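Long-range contact in dehydratase, IlvD/Edd family (Caulobacter crescentus, PDB 5OYN), which catalyses the dehydration of D-xylonate, and of D-gluconate, to the 2-dehydro-3-deoxy acid with the help of a [2Fe-2S] cluster and magnesium: residues L268-A282 and V302-P316. Residues are numbered along the deposited sequence; the frame is centred on the assembly and turned at random.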
ATOM      1  N   LEU A 268       7.081  34.328   6.883  1.00 67.14           N
ATOM      2  CA  LEU A 268       7.893  34.285   8.097  1.00 67.86           C
ATOM      3  C   LEU A 268       8.591  35.628   8.294  1.00 70.41           C
ATOM      4  O   LEU A 268       9.807  35.788   8.127  1.00 70.52           O
ATOM      5  CB  LEU A 268       8.881  33.127   8.024  1.00 71.17           C
ATOM      6  CG  LEU A 268       8.164  31.806   7.739  1.00 68.48           C
ATOM      7  CD1 LEU A 268       9.130  30.738   7.319  1.00 61.07           C
ATOM      8  CD2 LEU A 268       7.380  31.365   8.971  1.00 68.99           C
ATOM      9  N   THR A 269       7.765  36.609   8.638  1.00 67.16           N
ATOM     10  CA  THR A 269       8.224  37.895   9.121  1.00 59.81           C
ATOM     11  C   THR A 269       8.500  37.811  10.615  1.00 64.17           C
ATOM     12  O   THR A 269       8.111  36.855  11.295  1.00 69.49           O
ATOM     13  CB  THR A 269       7.179  38.972   8.863  1.00 61.62           C
ATOM     14  OG1 THR A 269       6.011  38.700   9.656  1.00 61.38           O
ATOM     15  CG2 THR A 269       6.801  39.012   7.407  1.00 52.33           C
ATOM     16  N   LYS A 270       9.166  38.840  11.138  1.00 66.85           N
ATOM     17  CA  LYS A 270       9.383  38.900  12.576  1.00 60.33           C
ATOM     18  C   LYS A 270       8.060  38.920  13.326  1.00 60.09           C
ATOM     19  O   LYS A 270       7.964  38.353  14.419  1.00 63.24           O
ATOM     20  CB  LYS A 270      10.230  40.123  12.925  1.00 59.13           C
ATOM     21  CG  LYS A 270      10.248  40.492  14.393  1.00 63.81           C
ATOM     22  CD  LYS A 270      11.457  39.910  15.113  1.00 68.60           C
ATOM     23  CE  LYS A 270      11.568  40.460  16.548  1.00 70.32           C
ATOM     24  NZ  LYS A 270      12.975  40.407  17.084  1.00 70.46           N
ATOM     25  N   GLN A 271       7.025  39.537  12.756  1.00 58.84           N
ATOM     26  CA  GLN A 271       5.742  39.580  13.451  1.00 62.90           C
ATOM     27  C   GLN A 271       5.167  38.183  13.610  1.00 66.63           C
ATOM     28  O   GLN A 271       4.588  37.854  14.656  1.00 61.39           O
ATOM     29  CB  GLN A 271       4.746  40.460  12.701  1.00 67.67           C
ATOM     30  CG  GLN A 271       5.268  41.786  12.207  1.00 73.29           C
ATOM     31  CD  GLN A 271       4.171  42.827  12.197  1.00 78.28           C
ATOM     32  OE1 GLN A 271       3.208  42.730  11.426  1.00 77.87           O
ATOM     33  NE2 GLN A 271       4.291  43.819  13.073  1.00 84.16           N
ATOM     34  N   ALA A 272       5.305  37.355  12.564  1.00 65.46           N
ATOM     35  CA  ALA A 272       4.812  35.985  12.620  1.00 59.31           C
ATOM     36  C   ALA A 272       5.521  35.200  13.708  1.00 55.82           C
ATOM     37  O   ALA A 272       4.881  34.473  14.472  1.00 57.31           O
ATOM     38  CB  ALA A 272       4.988  35.301  11.268  1.00 59.43           C
ATOM     39  N   PHE A 273       6.843  35.343  13.805  1.00 52.41           N
ATOM     40  CA  PHE A 273       7.558  34.664  14.878  1.00 55.61           C
ATOM     41  C   PHE A 273       7.119  35.162  16.249  1.00 58.37           C
ATOM     42  O   PHE A 273       7.086  34.383  17.206  1.00 61.81           O
ATOM     43  CB  PHE A 273       9.065  34.833  14.695  1.00 55.57           C
ATOM     44  CG  PHE A 273       9.647  33.981  13.588  1.00 63.48           C
ATOM     45  CD1 PHE A 273       9.982  32.650  13.815  1.00 61.69           C
ATOM     46  CD2 PHE A 273       9.869  34.514  12.322  1.00 63.83           C
ATOM     47  CE1 PHE A 273      10.521  31.868  12.798  1.00 64.14           C
ATOM     48  CE2 PHE A 273      10.413  33.737  11.296  1.00 64.28           C
ATOM     49  CZ  PHE A 273      10.730  32.414  11.533  1.00 66.55           C
ATOM     50  N   GLU A 274       6.764  36.442  16.373  1.00 61.44           N
ATOM     51  CA  GLU A 274       6.293  36.938  17.662  1.00 61.81           C
ATOM     52  C   GLU A 274       4.939  36.334  18.025  1.00 61.73           C
ATOM     53  O   GLU A 274       4.649  36.132  19.213  1.00 58.96           O
ATOM     54  CB  GLU A 274       6.211  38.472  17.653  1.00 62.74           C
ATOM     55  CG  GLU A 274       7.560  39.196  17.548  1.00 68.96           C
ATOM     56  CD  GLU A 274       7.446  40.729  17.669  1.00 76.07           C
ATOM     57  OE1 GLU A 274       6.638  41.315  16.916  1.00 74.84           O
ATOM     58  OE2 GLU A 274       8.157  41.341  18.515  1.00 69.36           O
ATOM     59  N   ASN A 275       4.103  36.041  17.023  1.00 60.71           N
ATOM     60  CA  ASN A 275       2.847  35.332  17.276  1.00 62.35           C
ATOM     61  C   ASN A 275       3.106  33.931  17.818  1.00 53.96           C
ATOM     62  O   ASN A 275       2.471  33.495  18.791  1.00 47.43           O
ATOM     63  CB  ASN A 275       2.020  35.266  15.994  1.00 58.76           C
ATOM     64  CG  ASN A 275       1.347  36.580  15.685  1.00 63.76           C
ATOM     65  OD1 ASN A 275       1.380  37.501  16.500  1.00 68.63           O
ATOM     66  ND2 ASN A 275       0.732  36.680  14.513  1.00 64.60           N
ATOM     67  N   ALA A 276       4.048  33.218  17.202  1.00 52.24           N
ATOM     68  CA  ALA A 276       4.392  31.884  17.673  1.00 55.41           C
ATOM     69  C   ALA A 276       4.878  31.930  19.114  1.00 53.07           C
ATOM     70  O   ALA A 276       4.393  31.176  19.969  1.00 52.69           O
ATOM     71  CB  ALA A 276       5.444  31.259  16.752  1.00 48.71           C
ATOM     72  N   ILE A 277       5.827  32.832  19.401  1.00 55.81           N
ATOM     73  CA  ILE A 277       6.342  33.010  20.762  1.00 51.57           C
ATOM     74  C   ILE A 277       5.195  33.196  21.741  1.00 48.91           C
ATOM     75  O   ILE A 277       5.178  32.600  22.826  1.00 48.14           O
ATOM     76  CB  ILE A 277       7.318  34.206  20.818  1.00 56.65           C
ATOM     77  CG1 ILE A 277       8.544  33.955  19.941  1.00 56.91           C
ATOM     78  CG2 ILE A 277       7.722  34.526  22.281  1.00 52.78           C
ATOM     79  CD1 ILE A 277       9.783  34.678  20.412  1.00 58.78           C
ATOM     80  N   ALA A 278       4.219  34.028  21.380  1.00 46.62           N
ATOM     81  CA  ALA A 278       3.108  34.256  22.292  1.00 48.25           C
ATOM     82  C   ALA A 278       2.331  32.974  22.506  1.00 52.52           C
ATOM     83  O   ALA A 278       1.995  32.622  23.646  1.00 54.22           O
ATOM     84  CB  ALA A 278       2.190  35.357  21.757  1.00 51.71           C
ATOM     85  N   LEU A 279       2.063  32.245  21.416  1.00 55.02           N
ATOM     86  CA  LEU A 279       1.317  31.002  21.530  1.00 49.54           C
ATOM     87  C   LEU A 279       2.050  29.997  22.408  1.00 49.05           C
ATOM     88  O   LEU A 279       1.439  29.365  23.281  1.00 49.47           O
ATOM     89  CB  LEU A 279       1.062  30.419  20.149  1.00 56.63           C
ATOM     90  CG  LEU A 279       0.548  28.990  20.246  1.00 51.21           C
ATOM     91  CD1 LEU A 279      -0.935  29.001  20.571  1.00 50.59           C
ATOM     92  CD2 LEU A 279       0.831  28.327  18.948  1.00 52.52           C
ATOM     93  N   VAL A 280       3.362  29.850  22.209  1.00 42.31           N
ATOM     94  CA  VAL A 280       4.110  28.888  23.014  1.00 46.34           C
ATOM     95  C   VAL A 280       3.860  29.113  24.496  1.00 51.85           C
ATOM     96  O   VAL A 280       3.665  28.159  25.258  1.00 52.77           O
ATOM     97  CB  VAL A 280       5.607  28.959  22.692  1.00 45.83           C
ATOM     98  CG1 VAL A 280       6.371  28.050  23.643  1.00 48.16           C
ATOM     99  CG2 VAL A 280       5.841  28.583  21.262  1.00 46.77           C
ATOM    100  N   ALA A 281       3.832  30.381  24.927  1.00 54.47           N
ATOM    101  CA  ALA A 281       3.748  30.656  26.358  1.00 52.09           C
ATOM    102  C   ALA A 281       2.354  30.360  26.895  1.00 54.55           C
ATOM    103  O   ALA A 281       2.215  29.742  27.962  1.00 52.94           O
ATOM    104  CB  ALA A 281       4.141  32.101  26.642  1.00 56.36           C
ATOM    105  N   ALA A 282       1.312  30.792  26.170  1.00 49.09           N
ATOM    106  CA  ALA A 282      -0.066  30.574  26.607  1.00 52.29           C
ATOM    107  C   ALA A 282      -0.440  29.097  26.647  1.00 58.65           C
ATOM    108  O   ALA A 282      -1.337  28.715  27.414  1.00 56.46           O
ATOM    109  CB  ALA A 282      -1.037  31.315  25.684  1.00 48.21           C
ATOM    110  N   VAL A 302      15.636  36.542  10.040  1.00 69.83           N
ATOM    111  CA  VAL A 302      15.000  37.303  11.105  1.00 62.28           C
ATOM    112  C   VAL A 302      15.778  37.025  12.376  1.00 70.30           C
ATOM    113  O   VAL A 302      16.254  35.903  12.590  1.00 67.21           O
ATOM    114  CB  VAL A 302      13.512  36.939  11.284  1.00 60.02           C
ATOM    115  CG1 VAL A 302      12.922  37.650  12.488  1.00 62.32           C
ATOM    116  CG2 VAL A 302      12.735  37.286  10.039  1.00 63.18           C
ATOM    117  N   GLU A 303      15.931  38.054  13.206  1.00 79.17           N
ATOM    118  CA  GLU A 303      16.740  37.984  14.412  1.00 72.09           C
ATOM    119  C   GLU A 303      15.797  37.962  15.606  1.00 73.70           C
ATOM    120  O   GLU A 303      14.997  38.887  15.789  1.00 74.71           O
ATOM    121  CB  GLU A 303      17.710  39.167  14.473  1.00 73.47           C
ATOM    122  CG  GLU A 303      18.670  39.181  15.672  1.00 80.99           C
ATOM    123  CD  GLU A 303      19.073  40.601  16.090  1.00 86.03           C
ATOM    124  OE1 GLU A 303      19.903  40.741  17.018  1.00 87.20           O
ATOM    125  OE2 GLU A 303      18.564  41.579  15.490  1.00 81.72           O
ATOM    126  N   ILE A 304      15.867  36.896  16.399  1.00 73.25           N
ATOM    127  CA  ILE A 304      15.061  36.792  17.608  1.00 73.96           C
ATOM    128  C   ILE A 304      15.995  36.769  18.797  1.00 71.47           C
ATOM    129  O   ILE A 304      16.847  35.878  18.914  1.00 67.29           O
ATOM    130  CB  ILE A 304      14.141  35.569  17.602  1.00 68.02           C
ATOM    131  CG1 ILE A 304      13.139  35.717  16.464  1.00 69.99           C
ATOM    132  CG2 ILE A 304      13.416  35.471  18.936  1.00 65.00           C
ATOM    133  CD1 ILE A 304      11.853  35.023  16.715  1.00 70.24           C
ATOM    134  N   THR A 305      15.812  37.738  19.684  1.00 72.92           N
ATOM    135  CA  THR A 305      16.733  38.069  20.756  1.00 70.14           C
ATOM    136  C   THR A 305      16.104  37.725  22.094  1.00 67.41           C
ATOM    137  O   THR A 305      14.888  37.532  22.207  1.00 64.54           O
ATOM    138  CB  THR A 305      17.091  39.562  20.698  1.00 67.45           C
ATOM    139  OG1 THR A 305      15.897  40.347  20.837  1.00 66.66           O
ATOM    140  CG2 THR A 305      17.731  39.903  19.371  1.00 57.69           C
ATOM    141  N   ALA A 306      16.952  37.684  23.124  1.00 66.74           N
ATOM    142  CA  ALA A 306      16.468  37.380  24.463  1.00 62.98           C
ATOM    143  C   ALA A 306      15.339  38.313  24.879  1.00 64.88           C
ATOM    144  O   ALA A 306      14.493  37.933  25.700  1.00 67.96           O
ATOM    145  CB  ALA A 306      17.624  37.444  25.460  1.00 51.52           C
ATOM    146  N   ASP A 307      15.272  39.507  24.303  1.00 64.69           N
ATOM    147  CA  ASP A 307      14.180  40.398  24.664  1.00 69.46           C
ATOM    148  C   ASP A 307      12.865  39.970  24.033  1.00 64.81           C
ATOM    149  O   ASP A 307      11.796  40.225  24.600  1.00 58.29           O
ATOM    150  CB  ASP A 307      14.532  41.832  24.282  1.00 75.98           C
ATOM    151  CG  ASP A 307      15.279  42.548  25.391  1.00 82.79           C
ATOM    152  OD1 ASP A 307      14.899  42.369  26.580  1.00 71.48           O
ATOM    153  OD2 ASP A 307      16.253  43.267  25.067  1.00 93.73           O
ATOM    154  N   ASP A 308      12.922  39.298  22.887  1.00 68.37           N
ATOM    155  CA  ASP A 308      11.700  38.767  22.304  1.00 66.49           C
ATOM    156  C   ASP A 308      11.057  37.703  23.191  1.00 64.00           C
ATOM    157  O   ASP A 308       9.830  37.559  23.175  1.00 60.49           O
ATOM    158  CB  ASP A 308      11.997  38.234  20.916  1.00 68.82           C
ATOM    159  CG  ASP A 308      12.402  39.336  19.964  1.00 74.97           C
ATOM    160  OD1 ASP A 308      11.565  40.249  19.740  1.00 73.78           O
ATOM    161  OD2 ASP A 308      13.554  39.301  19.466  1.00 74.48           O
ATOM    162  N   TRP A 309      11.849  36.988  24.001  1.00 59.24           N
ATOM    163  CA  TRP A 309      11.269  36.035  24.946  1.00 60.13           C
ATOM    164  C   TRP A 309      10.736  36.721  26.203  1.00 65.10           C
ATOM    165  O   TRP A 309       9.657  36.357  26.689  1.00 66.74           O
ATOM    166  CB  TRP A 309      12.291  34.958  25.322  1.00 62.36           C
ATOM    167  CG  TRP A 309      12.774  34.170  24.144  1.00 63.00           C
ATOM    168  CD1 TRP A 309      14.003  34.253  23.553  1.00 72.46           C
ATOM    169  CD2 TRP A 309      12.033  33.198  23.391  1.00 66.05           C
ATOM    170  NE1 TRP A 309      14.077  33.391  22.478  1.00 70.88           N
ATOM    171  CE2 TRP A 309      12.881  32.734  22.357  1.00 69.50           C
ATOM    172  CE3 TRP A 309      10.736  32.675  23.488  1.00 62.87           C
ATOM    173  CZ2 TRP A 309      12.475  31.764  21.437  1.00 65.98           C
ATOM    174  CZ3 TRP A 309      10.336  31.720  22.576  1.00 58.86           C
ATOM    175  CH2 TRP A 309      11.202  31.271  21.565  1.00 65.07           C
ATOM    176  N   ARG A 310      11.479  37.697  26.756  1.00 67.43           N
ATOM    177  CA  ARG A 310      10.977  38.454  27.908  1.00 61.34           C
ATOM    178  C   ARG A 310       9.640  39.110  27.615  1.00 58.14           C
ATOM    179  O   ARG A 310       8.805  39.254  28.516  1.00 63.70           O
ATOM    180  CB  ARG A 310      11.979  39.531  28.355  1.00 67.80           C
ATOM    181  CG  ARG A 310      13.299  38.999  28.863  1.00 62.41           C
ATOM    182  CD  ARG A 310      14.437  39.994  29.004  1.00 54.17           C
ATOM    183  NE  ARG A 310      15.399  39.420  29.938  1.00 50.37           N
ATOM    184  CZ  ARG A 310      16.698  39.295  29.692  1.00 53.79           C
ATOM    185  NH1 ARG A 310      17.208  39.733  28.539  1.00 47.16           N
ATOM    186  NH2 ARG A 310      17.487  38.731  30.610  1.00 53.42           N
ATOM    187  N   ALA A 311       9.425  39.522  26.368  1.00 57.60           N
ATOM    188  CA  ALA A 311       8.143  40.096  25.975  1.00 61.99           C
ATOM    189  C   ALA A 311       6.967  39.214  26.388  1.00 71.20           C
ATOM    190  O   ALA A 311       5.936  39.719  26.856  1.00 72.13           O
ATOM    191  CB  ALA A 311       8.136  40.318  24.463  1.00 63.70           C
ATOM    192  N   ALA A 312       7.115  37.890  26.242  1.00 67.54           N
ATOM    193  CA  ALA A 312       6.032  36.931  26.413  1.00 60.67           C
ATOM    194  C   ALA A 312       5.971  36.298  27.801  1.00 65.31           C
ATOM    195  O   ALA A 312       5.069  35.497  28.056  1.00 65.15           O
ATOM    196  CB  ALA A 312       6.154  35.830  25.356  1.00 64.30           C
ATOM    197  N   TYR A 313       6.884  36.643  28.712  1.00 68.76           N
ATOM    198  CA  TYR A 313       6.888  36.013  30.036  1.00 67.15           C
ATOM    199  C   TYR A 313       5.549  36.177  30.763  1.00 67.14           C
ATOM    200  O   TYR A 313       5.083  35.244  31.431  1.00 65.33           O
ATOM    201  CB  TYR A 313       8.030  36.584  30.882  1.00 64.64           C
ATOM    202  CG  TYR A 313       8.073  36.052  32.304  1.00 66.94           C
ATOM    203  CD1 TYR A 313       8.108  34.682  32.552  1.00 64.80           C
ATOM    204  CD2 TYR A 313       8.082  36.918  33.397  1.00 57.97           C
ATOM    205  CE1 TYR A 313       8.149  34.191  33.842  1.00 63.86           C
ATOM    206  CE2 TYR A 313       8.115  36.435  34.694  1.00 59.25           C
ATOM    207  CZ  TYR A 313       8.154  35.072  34.909  1.00 67.84           C
ATOM    208  OH  TYR A 313       8.188  34.570  36.189  1.00 71.32           O
ATOM    209  N   ASP A 314       4.921  37.352  30.665  1.00 66.39           N
ATOM    210  CA  ASP A 314       3.702  37.628  31.418  1.00 66.95           C
ATOM    211  C   ASP A 314       2.438  37.188  30.684  1.00 66.29           C
ATOM    212  O   ASP A 314       1.363  37.764  30.914  1.00 61.52           O
ATOM    213  CB  ASP A 314       3.614  39.115  31.770  1.00 68.60           C
ATOM    214  CG  ASP A 314       3.457  40.006  30.542  1.00 81.30           C
ATOM    215  OD1 ASP A 314       3.533  39.494  29.394  1.00 73.57           O
ATOM    216  OD2 ASP A 314       3.263  41.232  30.732  1.00 83.42           O
ATOM    217  N   ILE A 315       2.554  36.211  29.791  1.00 63.58           N
ATOM    218  CA  ILE A 315       1.379  35.551  29.219  1.00 58.57           C
ATOM    219  C   ILE A 315       0.894  34.488  30.201  1.00 60.96           C
ATOM    220  O   ILE A 315       1.705  33.661  30.656  1.00 62.05           O
ATOM    221  CB  ILE A 315       1.720  34.928  27.873  1.00 60.40           C
ATOM    222  CG1 ILE A 315       2.315  35.977  26.921  1.00 62.47           C
ATOM    223  CG2 ILE A 315       0.483  34.250  27.285  1.00 55.87           C
ATOM    224  CD1 ILE A 315       1.315  36.666  26.037  1.00 62.98           C
ATOM    225  N   PRO A 316      -0.386  34.472  30.566  1.00 51.10           N
ATOM    226  CA  PRO A 316      -0.883  33.402  31.439  1.00 53.79           C
ATOM    227  C   PRO A 316      -1.013  32.084  30.682  1.00 59.89           C
ATOM    228  O   PRO A 316      -1.123  32.038  29.451  1.00 54.29           O
ATOM    229  CB  PRO A 316      -2.251  33.912  31.895  1.00 51.21           C
ATOM    230  CG  PRO A 316      -2.702  34.840  30.800  1.00 52.52           C
ATOM    231  CD  PRO A 316      -1.451  35.390  30.127  1.00 47.26           C
TER
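K270 NZ forms a salt bridge with D308, at 2.7 Å from D308 OD2. It meets this oxygen on the syn side, 34° out of the carboxylate plane. The same ammonium group donates to E303 O in the carbonyl plane. K270 CG points opposite the backbone N, and a bend at chi2 (96°) carries NZ across. K270 CB packs on V302 CG1 at 3.7 Å.

Nearby, I277 packs against I304, W309 and A312. Its CD1 sits over one face of the W309 six-membered ring, 3.7 Å from the centroid, as a CH-pi contact. Its other branch, CG2, touches A312 CB. I304 CD1 reaches F273 CB. Farther along, A281 CB and A282 CB pack against I315, and A282 CA makes a CA-H...O contact of 3.4 Å with P316 O.

T305 positions the D308 carboxylate. T305 N donates to the anti lone pair of OD2, and T305 OG1 donates to OD2 from above the plane. E274 OE2 lies 3.8 Å from D308 OD1, while E274 OE1 bonds to H352. An alanine in place of D308 would probably leave the K270 charge without its mate and T305 N without its acceptor.

The two helices cross at -48°, and helix 289-299 also covers F273, I304 and W309. The contact packs helix 270-282 on helix 306-312 and its flanking loops, far from the cluster and magnesium sites. Three donors share D308 OD2, so the carboxylate is probably held as an anion beside an apolar interface.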